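Local structure of glycosyltransferase-stabilizing protein Gtf2 (Streptococcus gordonii, 5E9T) at residues 86-91 with 108-113; 102-107 with 115-120; 286-291 with 353-358; 309-314 with 332-337. The protein partners the glycosyltransferase GtfA in a heterotetramer that attaches the first GlcNAc to the serine-rich adhesin GspB, and binds this substrate for the accessory Sec export system. All coordinates share one frame; numbering follows the deposited sequence.

Contact 1 (86-91 with 108-113); sequences EERARI and LDKKGQ
L108 leans back on R88 and R90 where strand 86-94 passes the turn that closes its neighbouring β hairpin, in an all-antiparallel sheet. D109 to G112 form the type I turn, and R88 and A89 together face V81 in a classic β bulge. The backbone link is one hydrogen bond, L108 N to R88 O at 2.6 Å.

The L108 methyls pack against charged groups. CD1 sits over one face of the R90 guanidinium, offset toward its rim, while CD2 is 3.4 Å from R90 NH1; the two side chains meet almost at right angles. From another direction the extended E87 brings CD to 3.8 Å from L108 CD1.

Charged groups gather at the turn. R88 bends at its second torsion (chi2 -48°), which swings its guanidinium under K110, whose CG lies above one face. Their like charges are close, with R88 NH2 3.6 Å from K110 NZ, but R88 NH1 also has the carboxylate of E86 at salt-bridge distance. E86 OE1 makes a further salt bridge with K110 of the second subunit. Y195 of the Gtf1 chain makes a cation-pi contact with R88 and hydrogen-bonds L108 O, so this turn is part of the heteromeric interface.

Within the turn G112 N hydrogen-bonds D109 O; just past it, Q113 N donates to D109 OD1 at 3.1 Å from above the carboxylate plane.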
# COMPACT_ATOMS: atom_id res chain seq x y z
N GLU B 86 7.90 -0.23 5.14
CA GLU B 86 6.69 -1.00 5.38
C GLU B 86 7.03 -2.48 5.51
O GLU B 86 7.77 -3.03 4.69
CB GLU B 86 5.68 -0.78 4.26
CG GLU B 86 4.79 0.44 4.49
CD GLU B 86 3.99 0.81 3.26
OE1 GLU B 86 4.09 1.98 2.81
OE2 GLU B 86 3.26 -0.05 2.73
N GLU B 87 6.49 -3.11 6.55
CA GLU B 87 6.84 -4.50 6.86
C GLU B 87 6.36 -5.43 5.75
O GLU B 87 5.21 -5.36 5.31
CB GLU B 87 6.25 -4.92 8.20
CG GLU B 87 6.70 -6.30 8.65
CD GLU B 87 6.09 -6.72 9.97
OE1 GLU B 87 4.99 -6.21 10.29
OE2 GLU B 87 6.70 -7.54 10.68
N ARG B 88 7.25 -6.31 5.32
CA ARG B 88 6.96 -7.26 4.25
C ARG B 88 7.13 -8.70 4.73
O ARG B 88 6.20 -9.50 4.57
CB ARG B 88 7.83 -6.95 3.03
CG ARG B 88 7.36 -5.70 2.29
CD ARG B 88 5.85 -5.73 2.06
NE ARG B 88 5.42 -4.68 1.14
CZ ARG B 88 4.67 -3.63 1.49
NH1 ARG B 88 4.25 -3.50 2.75
NH2 ARG B 88 4.33 -2.73 0.59
N ALA B 89 8.29 -9.07 5.24
CA ALA B 89 8.50 -10.42 5.73
C ALA B 89 9.01 -10.41 7.17
O ALA B 89 9.54 -9.41 7.66
CB ALA B 89 9.49 -11.19 4.84
N ARG B 90 8.83 -11.54 7.84
CA ARG B 90 9.51 -11.85 9.09
C ARG B 90 10.50 -12.98 8.84
O ARG B 90 10.12 -14.02 8.30
CB ARG B 90 8.52 -12.26 10.19
CG ARG B 90 7.30 -11.38 10.29
CD ARG B 90 6.63 -11.53 11.64
NE ARG B 90 5.48 -10.65 11.75
CZ ARG B 90 4.28 -10.92 11.25
NH1 ARG B 90 4.09 -12.06 10.60
NH2 ARG B 90 3.28 -10.06 11.39
N ILE B 91 11.75 -12.77 9.23
CA ILE B 91 12.78 -13.81 9.14
C ILE B 91 12.93 -14.45 10.51
O ILE B 91 13.26 -13.77 11.48
CB ILE B 91 14.11 -13.24 8.64
CG1 ILE B 91 13.99 -12.78 7.19
CG2 ILE B 91 15.21 -14.27 8.79
CD1 ILE B 91 14.56 -11.42 6.95
N LEU B 108 4.40 -11.33 3.98
CA LEU B 108 3.12 -10.74 4.32
C LEU B 108 2.57 -9.96 3.13
O LEU B 108 3.30 -9.62 2.19
CB LEU B 108 3.23 -9.79 5.53
CG LEU B 108 4.05 -10.29 6.72
CD1 LEU B 108 4.12 -9.22 7.81
CD2 LEU B 108 3.48 -11.58 7.27
N ASP B 109 1.26 -9.69 3.17
CA ASP B 109 0.67 -8.74 2.24
C ASP B 109 0.66 -7.35 2.89
O ASP B 109 1.10 -7.16 4.03
CB ASP B 109 -0.72 -9.19 1.80
CG ASP B 109 -1.71 -9.33 2.95
OD1 ASP B 109 -1.55 -8.66 3.99
OD2 ASP B 109 -2.66 -10.13 2.81
N LYS B 110 0.14 -6.37 2.15
CA LYS B 110 0.24 -4.98 2.61
C LYS B 110 -0.65 -4.70 3.81
O LYS B 110 -0.44 -3.69 4.49
CB LYS B 110 -0.10 -4.03 1.46
CG LYS B 110 0.87 -4.13 0.30
CD LYS B 110 0.57 -3.10 -0.77
CE LYS B 110 1.56 -3.19 -1.92
NZ LYS B 110 2.21 -1.88 -2.22
N LYS B 111 -1.61 -5.57 4.10
CA LYS B 111 -2.37 -5.47 5.34
C LYS B 111 -1.74 -6.26 6.48
O LYS B 111 -2.30 -6.28 7.58
CB LYS B 111 -3.82 -5.92 5.13
CG LYS B 111 -4.59 -5.09 4.11
CD LYS B 111 -5.95 -5.70 3.82
CE LYS B 111 -6.63 -4.98 2.67
NZ LYS B 111 -5.65 -4.48 1.67
N GLY B 112 -0.60 -6.90 6.24
CA GLY B 112 0.18 -7.51 7.29
C GLY B 112 -0.15 -8.96 7.60
O GLY B 112 0.46 -9.52 8.52
N GLN B 113 -1.08 -9.58 6.89
CA GLN B 113 -1.42 -10.97 7.14
C GLN B 113 -0.39 -11.91 6.53
O GLN B 113 0.26 -11.59 5.53
CB GLN B 113 -2.80 -11.32 6.57
CG GLN B 113 -3.83 -10.22 6.66
CD GLN B 113 -5.01 -10.49 5.75
OE1 GLN B 113 -5.38 -11.65 5.53
NE2 GLN B 113 -5.60 -9.43 5.21

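Contact 2 (102-107 with 115-120); sequences VKQVDW and RLSERY
Q104 faces R119 across the strands and reaches diagonally to S117, its side chain tracing one face of the strand pair. CB and CG pass E118 O, the CG to O distance being 3.9 Å. With CG anti to the backbone nitrogen (chi1 167°) and the rest extended, CD reaches 3.8 Å from R119 NH1; the two side chains run alongside each other, their flat ends clearly turned against one another, and R119 NH2 has its hydrogen bond with T130. OE1 points toward that guanidinium. NE2 turns the other way and donates to D106 OD1 at 2.8 Å, on the syn side of the carboxylate, bracing D106 from its own strand. The same oxygen takes a bond from S117 OG, also 2.8 Å long, coming from above the carboxylate plane; this one crosses to the other strand.

The aromatic side chains are on the other face. V102 CG1 lies over one face of the Y120 ring, toward its rim, in a CH-pi contact 23° off the ring normal, while V105 CG1 meets the ring edge, 3.5 Å from Y120 CE1. Farther along, W107 NE1 hydrogen-bonds E118 OE2, with ring and carboxylate planes 78° apart; the modelled length of this bond is doubtful. R188 of the Gtf1 chain forms a salt bridge with that carboxylate and a cation-pi contact with W107.

Backbone bonds run from Y120 N to K103 O and, in both directions, between V105 and E118. R115 N and, weakly, L116 N share W107 O, making a classic β bulge in an antiparallel β hairpin.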
# COMPACT_ATOMS: atom_id res chain seq x y z
N VAL B 102 19.05 -18.46 9.25
CA VAL B 102 17.72 -18.39 8.67
C VAL B 102 17.09 -19.77 8.68
O VAL B 102 17.60 -20.71 8.07
CB VAL B 102 17.76 -17.82 7.24
CG1 VAL B 102 16.35 -17.72 6.69
CG2 VAL B 102 18.43 -16.45 7.24
N LYS B 103 15.95 -19.88 9.37
CA LYS B 103 15.12 -21.07 9.37
C LYS B 103 13.94 -20.91 8.41
O LYS B 103 13.79 -21.68 7.46
CB LYS B 103 14.62 -21.35 10.80
CG LYS B 103 13.42 -22.27 10.93
CD LYS B 103 12.94 -22.28 12.37
CE LYS B 103 11.58 -22.94 12.52
NZ LYS B 103 10.93 -22.54 13.81
N GLN B 104 13.11 -19.90 8.65
CA GLN B 104 11.88 -19.70 7.90
C GLN B 104 11.64 -18.20 7.75
O GLN B 104 11.76 -17.46 8.73
CB GLN B 104 10.72 -20.38 8.64
CG GLN B 104 9.32 -20.05 8.19
CD GLN B 104 8.30 -20.60 9.17
OE1 GLN B 104 8.62 -21.44 10.01
NE2 GLN B 104 7.06 -20.14 9.06
N VAL B 105 11.29 -17.76 6.54
CA VAL B 105 10.96 -16.37 6.28
C VAL B 105 9.49 -16.28 5.90
O VAL B 105 9.03 -16.97 4.98
CB VAL B 105 11.87 -15.75 5.20
CG1 VAL B 105 11.87 -16.58 3.93
CG2 VAL B 105 11.45 -14.32 4.91
N ASP B 106 8.75 -15.42 6.60
CA ASP B 106 7.29 -15.34 6.51
C ASP B 106 6.90 -14.07 5.75
O ASP B 106 6.98 -12.97 6.30
CB ASP B 106 6.67 -15.32 7.91
CG ASP B 106 6.39 -16.71 8.44
OD1 ASP B 106 6.74 -17.69 7.75
OD2 ASP B 106 5.82 -16.81 9.55
N TRP B 107 6.42 -14.23 4.52
CA TRP B 107 6.04 -13.08 3.70
C TRP B 107 4.62 -12.64 4.01
O TRP B 107 3.73 -13.46 4.26
CB TRP B 107 6.18 -13.42 2.22
CG TRP B 107 7.60 -13.57 1.80
CD1 TRP B 107 8.29 -14.73 1.63
CD2 TRP B 107 8.53 -12.52 1.50
NE1 TRP B 107 9.58 -14.48 1.25
CE2 TRP B 107 9.76 -13.12 1.16
CE3 TRP B 107 8.44 -11.12 1.49
CZ2 TRP B 107 10.88 -12.38 0.81
CZ3 TRP B 107 9.57 -10.39 1.15
CH2 TRP B 107 10.77 -11.02 0.81
N ARG B 115 1.05 -14.93 4.41
CA ARG B 115 0.68 -15.47 3.11
C ARG B 115 1.56 -16.65 2.73
O ARG B 115 1.06 -17.74 2.42
CB ARG B 115 0.72 -14.39 2.04
CG ARG B 115 -0.36 -13.33 2.17
CD ARG B 115 -1.76 -13.93 2.12
NE ARG B 115 -2.77 -12.92 1.79
CZ ARG B 115 -4.08 -13.11 1.89
NH1 ARG B 115 -4.55 -14.27 2.32
NH2 ARG B 115 -4.92 -12.13 1.57
N LEU B 116 2.88 -16.43 2.67
CA LEU B 116 3.84 -17.50 2.41
C LEU B 116 4.74 -17.72 3.62
O LEU B 116 5.12 -16.77 4.31
CB LEU B 116 4.72 -17.18 1.21
CG LEU B 116 4.02 -16.80 -0.09
CD1 LEU B 116 5.08 -16.55 -1.16
CD2 LEU B 116 3.05 -17.88 -0.52
N SER B 117 5.09 -18.98 3.86
CA SER B 117 6.21 -19.36 4.72
C SER B 117 7.19 -20.13 3.85
O SER B 117 6.89 -21.25 3.43
CB SER B 117 5.75 -20.21 5.91
OG SER B 117 4.89 -19.48 6.77
N GLU B 118 8.34 -19.54 3.59
CA GLU B 118 9.39 -20.20 2.83
C GLU B 118 10.43 -20.74 3.80
O GLU B 118 10.93 -20.00 4.65
CB GLU B 118 10.02 -19.24 1.81
CG GLU B 118 8.98 -18.62 0.87
CD GLU B 118 9.58 -17.66 -0.14
OE1 GLU B 118 9.41 -17.88 -1.35
OE2 GLU B 118 10.23 -16.68 0.29
N ARG B 119 10.72 -22.04 3.70
CA ARG B 119 11.47 -22.76 4.72
C ARG B 119 12.87 -23.09 4.24
O ARG B 119 13.07 -23.50 3.09
CB ARG B 119 10.75 -24.05 5.10
CG ARG B 119 9.25 -23.95 5.02
CD ARG B 119 8.60 -24.45 6.29
NE ARG B 119 7.15 -24.46 6.19
CZ ARG B 119 6.33 -24.23 7.21
NH1 ARG B 119 6.83 -23.98 8.41
NH2 ARG B 119 5.02 -24.26 7.03
N TYR B 120 13.84 -22.94 5.13
CA TYR B 120 15.24 -23.14 4.82
C TYR B 120 15.81 -24.29 5.64
O TYR B 120 15.35 -24.57 6.75
CB TYR B 120 16.05 -21.85 5.06
CG TYR B 120 15.72 -20.77 4.06
CD1 TYR B 120 14.54 -20.05 4.14
CD2 TYR B 120 16.60 -20.47 3.02
CE1 TYR B 120 14.23 -19.07 3.22
CE2 TYR B 120 16.30 -19.49 2.09
CZ TYR B 120 15.11 -18.79 2.20
OH TYR B 120 14.81 -17.81 1.29

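Contact 3 (286-291 with 353-358); sequences KDALIL and IYLDIN
Y354 lies along the backbone of L289 to L291, with the L289 carbonyl oxygen over one face of its ring, 3.0 Å from CD1. Its CG is anti to the backbone nitrogen (chi1 -174°), which sends the ring forward along the neighbouring strand and delivers the hydroxyl to L291. There L291 N donates to Y354 OH at 3.1 Å, with an N-H to oxygen angle of 157°. L291 CB also touches this hydroxyl, so backbone and side chain both border the tip of the tyrosine.

The segments belong to strands that run in broadly the same direction in an α/β domain, consistent with the second Rossmann-like half of a GT-B-type fold. The short strands 287-291 and 353-356 splay by 42°, and side chains rather than regular backbone pairing join them. Helices 341-350 and 366-372 both bear on Y354, through Y348 and through A366 and A370.

I290 projects to the other side of its strand. It crosses I357 at about a right angle, the two CD1 methyls 3.5 Å apart, and the same I290 CD1 packs at 3.5 Å against L355 CB. I290 CD1 thus sits against L355 CB and I357 CD1 together, which touch one another. Farther back, I353 turns its CD1 onto A288, 3.5 Å from the alanine CB. CG1 of I353 takes the position between backbone nitrogen and carbonyl carbon, leaning over D287 O on the way to A288.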
# COMPACT_ATOMS: atom_id res chain seq x y z
N LYS B 286 34.37 -21.55 43.14
CA LYS B 286 33.94 -20.33 43.79
C LYS B 286 33.06 -19.45 42.91
O LYS B 286 32.69 -18.36 43.34
CB LYS B 286 35.18 -19.54 44.20
CG LYS B 286 36.38 -20.38 44.47
CD LYS B 286 37.69 -19.66 44.18
CE LYS B 286 38.07 -19.70 42.77
NZ LYS B 286 39.06 -18.66 42.40
N ASP B 287 32.73 -19.89 41.71
CA ASP B 287 32.37 -18.97 40.65
C ASP B 287 30.94 -19.17 40.16
O ASP B 287 30.45 -20.30 40.04
CB ASP B 287 33.36 -19.11 39.50
CG ASP B 287 34.81 -19.08 39.98
OD1 ASP B 287 35.20 -18.09 40.62
OD2 ASP B 287 35.55 -20.06 39.75
N ALA B 288 30.27 -18.05 39.89
CA ALA B 288 28.91 -18.03 39.37
C ALA B 288 28.94 -17.73 37.88
O ALA B 288 29.83 -17.03 37.38
CB ALA B 288 28.05 -16.98 40.08
N LEU B 289 27.97 -18.30 37.16
CA LEU B 289 27.77 -17.98 35.76
C LEU B 289 26.28 -17.81 35.51
O LEU B 289 25.51 -18.75 35.72
CB LEU B 289 28.33 -19.06 34.84
CG LEU B 289 27.96 -18.80 33.40
CD1 LEU B 289 28.64 -17.54 32.90
CD2 LEU B 289 28.32 -20.01 32.54
N ILE B 290 25.88 -16.61 35.08
CA ILE B 290 24.50 -16.34 34.70
C ILE B 290 24.49 -15.77 33.29
O ILE B 290 25.31 -14.92 32.94
CB ILE B 290 23.81 -15.35 35.66
CG1 ILE B 290 24.30 -15.53 37.10
CG2 ILE B 290 22.29 -15.50 35.56
CD1 ILE B 290 24.00 -16.88 37.70
N LEU B 291 23.53 -16.23 32.49
CA LEU B 291 23.31 -15.71 31.15
C LEU B 291 21.97 -15.01 31.12
O LEU B 291 20.93 -15.65 31.30
CB LEU B 291 23.36 -16.83 30.12
CG LEU B 291 24.73 -17.46 29.96
CD1 LEU B 291 24.70 -18.42 28.79
CD2 LEU B 291 25.78 -16.38 29.80
N ILE B 353 28.48 -23.38 39.43
CA ILE B 353 27.05 -23.22 39.66
C ILE B 353 26.46 -22.47 38.47
O ILE B 353 27.16 -21.78 37.73
CB ILE B 353 26.73 -22.48 40.97
CG1 ILE B 353 27.35 -21.08 40.96
CG2 ILE B 353 27.20 -23.28 42.18
CD1 ILE B 353 26.37 -20.01 40.54
N TYR B 354 25.15 -22.63 38.29
CA TYR B 354 24.38 -21.70 37.47
C TYR B 354 23.13 -21.33 38.25
O TYR B 354 22.24 -22.16 38.42
CB TYR B 354 24.02 -22.31 36.11
CG TYR B 354 23.34 -21.32 35.18
CD1 TYR B 354 24.02 -20.76 34.11
CD2 TYR B 354 22.03 -20.93 35.39
CE1 TYR B 354 23.40 -19.84 33.28
CE2 TYR B 354 21.41 -20.02 34.56
CZ TYR B 354 22.10 -19.48 33.51
OH TYR B 354 21.46 -18.57 32.69
N LEU B 355 23.05 -20.08 38.68
CA LEU B 355 21.84 -19.58 39.31
C LEU B 355 20.89 -19.14 38.21
O LEU B 355 21.25 -18.29 37.39
CB LEU B 355 22.16 -18.43 40.26
CG LEU B 355 23.14 -18.68 41.40
CD1 LEU B 355 23.94 -17.42 41.74
CD2 LEU B 355 22.41 -19.21 42.63
N ASP B 356 19.67 -19.68 38.18
CA ASP B 356 18.75 -19.26 37.13
C ASP B 356 17.92 -18.17 37.79
O ASP B 356 16.85 -18.40 38.35
CB ASP B 356 17.90 -20.44 36.65
CG ASP B 356 17.32 -20.21 35.27
OD1 ASP B 356 17.84 -19.34 34.54
OD2 ASP B 356 16.35 -20.92 34.91
N ILE B 357 18.46 -16.96 37.69
CA ILE B 357 17.95 -15.80 38.42
C ILE B 357 17.43 -14.70 37.51
O ILE B 357 16.82 -13.74 38.02
CB ILE B 357 19.06 -15.27 39.35
CG1 ILE B 357 20.39 -15.42 38.61
CG2 ILE B 357 19.11 -16.09 40.61
CD1 ILE B 357 21.58 -14.85 39.32
N ASN B 358 17.67 -14.78 36.21
CA ASN B 358 17.42 -13.71 35.26
C ASN B 358 15.95 -13.62 34.88
O ASN B 358 15.15 -14.53 35.14
CB ASN B 358 18.29 -13.86 34.02
CG ASN B 358 18.36 -15.28 33.53
OD1 ASN B 358 17.79 -16.19 34.13
ND2 ASN B 358 19.06 -15.49 32.42

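Contact 4 (309-314 with 332-337); sequences QLVFRI and NVVLYQ
I314 and L335 run alongside each other in one direction, with L335 CD2 3.4 Å from I314 CB. They belong to the closely packed face of this strand pair, where F312 CB also meets V333 CG2 at 3.8 Å. Helix 300-306 covers that face, its L300 resting on F312 and I314 and its V304 on V333.

The strands run parallel, 16° apart, and are the two β elements of a β-α-β unit with helix 322-325 between them. V334 N bonds to F312 O, I314 N answers to V334 O at 3.2 Å, and Y336 N closes on I314 O at 2.8 Å, almost straight at 177°. At the start of the pair the bond from F312 N to N332 O is weak. The N332 side chain adds a link there: with CG anti to its own backbone nitrogen (chi1 171°), ND2 donates to L310 O, which lies in the plane of the N332 amide.

The other face, carrying V311, R313, V334 and Y336, is partly open to solvent and more thinly packed. V311 CG1 and V334 CG2 are 3.9 Å apart. R313 travels alongside Y336, its CD 3.5 Å from the ring atom CE1, while guanidinium and ring stand nearly perpendicular. R313 NH1 has a weak hydrogen bond to E350 O, and N447 of the Gtf1 chain packs on V334 and Y336.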
# COMPACT_ATOMS: atom_id res chain seq x y z
N GLN B 309 32.22 -14.28 49.13
CA GLN B 309 33.28 -15.20 48.72
C GLN B 309 33.08 -15.73 47.31
O GLN B 309 34.05 -16.19 46.69
CB GLN B 309 33.38 -16.39 49.69
CG GLN B 309 32.09 -17.19 49.92
CD GLN B 309 31.08 -16.45 50.77
OE1 GLN B 309 30.79 -15.29 50.52
NE2 GLN B 309 30.52 -17.13 51.76
N LEU B 310 31.86 -15.68 46.80
CA LEU B 310 31.51 -16.31 45.53
C LEU B 310 31.70 -15.32 44.38
O LEU B 310 31.19 -14.20 44.43
CB LEU B 310 30.06 -16.80 45.59
CG LEU B 310 29.61 -18.03 44.81
CD1 LEU B 310 30.36 -19.27 45.28
CD2 LEU B 310 28.11 -18.22 44.96
N VAL B 311 32.45 -15.74 43.36
CA VAL B 311 32.59 -14.93 42.15
C VAL B 311 31.28 -14.98 41.37
O VAL B 311 30.65 -16.04 41.27
CB VAL B 311 33.76 -15.44 41.30
CG1 VAL B 311 33.93 -14.58 40.05
CG2 VAL B 311 35.04 -15.48 42.11
N PHE B 312 30.86 -13.84 40.83
CA PHE B 312 29.62 -13.73 40.07
C PHE B 312 29.94 -13.25 38.66
O PHE B 312 30.37 -12.10 38.48
CB PHE B 312 28.62 -12.79 40.75
CG PHE B 312 27.95 -13.39 41.96
CD1 PHE B 312 26.59 -13.21 42.19
CD2 PHE B 312 28.66 -14.12 42.88
CE1 PHE B 312 25.99 -13.76 43.31
CE2 PHE B 312 28.06 -14.66 43.99
CZ PHE B 312 26.72 -14.49 44.20
N ARG B 313 29.73 -14.11 37.67
CA ARG B 313 29.94 -13.75 36.28
C ARG B 313 28.60 -13.75 35.56
O ARG B 313 27.91 -14.78 35.52
CB ARG B 313 30.92 -14.71 35.60
CG ARG B 313 32.12 -15.00 36.45
CD ARG B 313 33.37 -15.16 35.61
NE ARG B 313 34.54 -15.21 36.46
CZ ARG B 313 35.12 -16.34 36.85
NH1 ARG B 313 34.63 -17.51 36.45
NH2 ARG B 313 36.19 -16.30 37.63
N ILE B 314 28.24 -12.61 34.99
CA ILE B 314 27.00 -12.45 34.25
C ILE B 314 27.34 -12.01 32.84
O ILE B 314 28.18 -11.12 32.64
CB ILE B 314 26.06 -11.45 34.94
CG1 ILE B 314 25.78 -11.92 36.35
CG2 ILE B 314 24.78 -11.25 34.14
CD1 ILE B 314 24.53 -11.41 36.91
N ASN B 332 33.30 -8.02 43.81
CA ASN B 332 32.77 -9.36 43.97
C ASN B 332 32.15 -9.89 42.68
O ASN B 332 31.98 -11.11 42.54
CB ASN B 332 31.76 -9.32 45.13
CG ASN B 332 30.95 -10.59 45.30
OD1 ASN B 332 29.91 -10.56 45.94
ND2 ASN B 332 31.42 -11.70 44.75
N VAL B 333 31.84 -9.01 41.75
CA VAL B 333 31.15 -9.37 40.52
C VAL B 333 32.11 -9.18 39.34
O VAL B 333 32.95 -8.28 39.35
CB VAL B 333 29.87 -8.53 40.36
CG1 VAL B 333 29.41 -8.48 38.93
CG2 VAL B 333 28.77 -9.07 41.28
N VAL B 334 32.02 -10.08 38.36
CA VAL B 334 32.67 -9.93 37.06
C VAL B 334 31.59 -10.01 35.98
O VAL B 334 30.80 -10.96 35.97
CB VAL B 334 33.75 -11.00 36.81
CG1 VAL B 334 34.64 -10.61 35.62
CG2 VAL B 334 34.57 -11.26 38.06
N LEU B 335 31.58 -9.04 35.06
CA LEU B 335 30.53 -8.94 34.05
C LEU B 335 31.09 -8.97 32.64
O LEU B 335 32.06 -8.27 32.32
CB LEU B 335 29.68 -7.68 34.25
CG LEU B 335 28.95 -7.68 35.58
CD1 LEU B 335 27.96 -6.53 35.70
CD2 LEU B 335 28.25 -9.03 35.77
N TYR B 336 30.45 -9.78 31.79
CA TYR B 336 30.86 -9.98 30.40
C TYR B 336 29.74 -9.49 29.50
O TYR B 336 28.63 -10.02 29.55
CB TYR B 336 31.15 -11.46 30.14
CG TYR B 336 32.33 -12.03 30.92
CD1 TYR B 336 32.25 -12.24 32.29
CD2 TYR B 336 33.51 -12.37 30.28
CE1 TYR B 336 33.32 -12.76 33.00
CE2 TYR B 336 34.58 -12.90 30.97
CZ TYR B 336 34.48 -13.09 32.34
OH TYR B 336 35.56 -13.61 33.02
N GLN B 337 30.01 -8.46 28.70
CA GLN B 337 28.98 -7.89 27.84
C GLN B 337 29.38 -8.02 26.38
O GLN B 337 30.56 -8.00 26.03
CB GLN B 337 28.71 -6.43 28.19
CG GLN B 337 29.71 -5.43 27.66
CD GLN B 337 29.44 -4.04 28.17
OE1 GLN B 337 28.73 -3.86 29.17
NE2 GLN B 337 29.99 -3.04 27.50

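The four contacts fall into two pairs in different parts of the chain. Contacts 1 and 2, with centres 12 Å apart, share the antiparallel sheet: R90 O and D106 N form a probable hydrogen bond, and D109 OD2 makes a salt bridge with R115 NE. Contacts 3 and 4 are 9 Å apart between centres and meet through strand 311-315, with A288 N and V311 O probably hydrogen-bonded; contact 4 falls between the two segments of contact 3 in sequence. The nearest atoms of contacts 2 and 3 are about 20 Å apart. Contacts 1, 2 and 4 touch Gtf1, contact 3 does not. A magnesium ion lies about 8 Å from the R88 side chain.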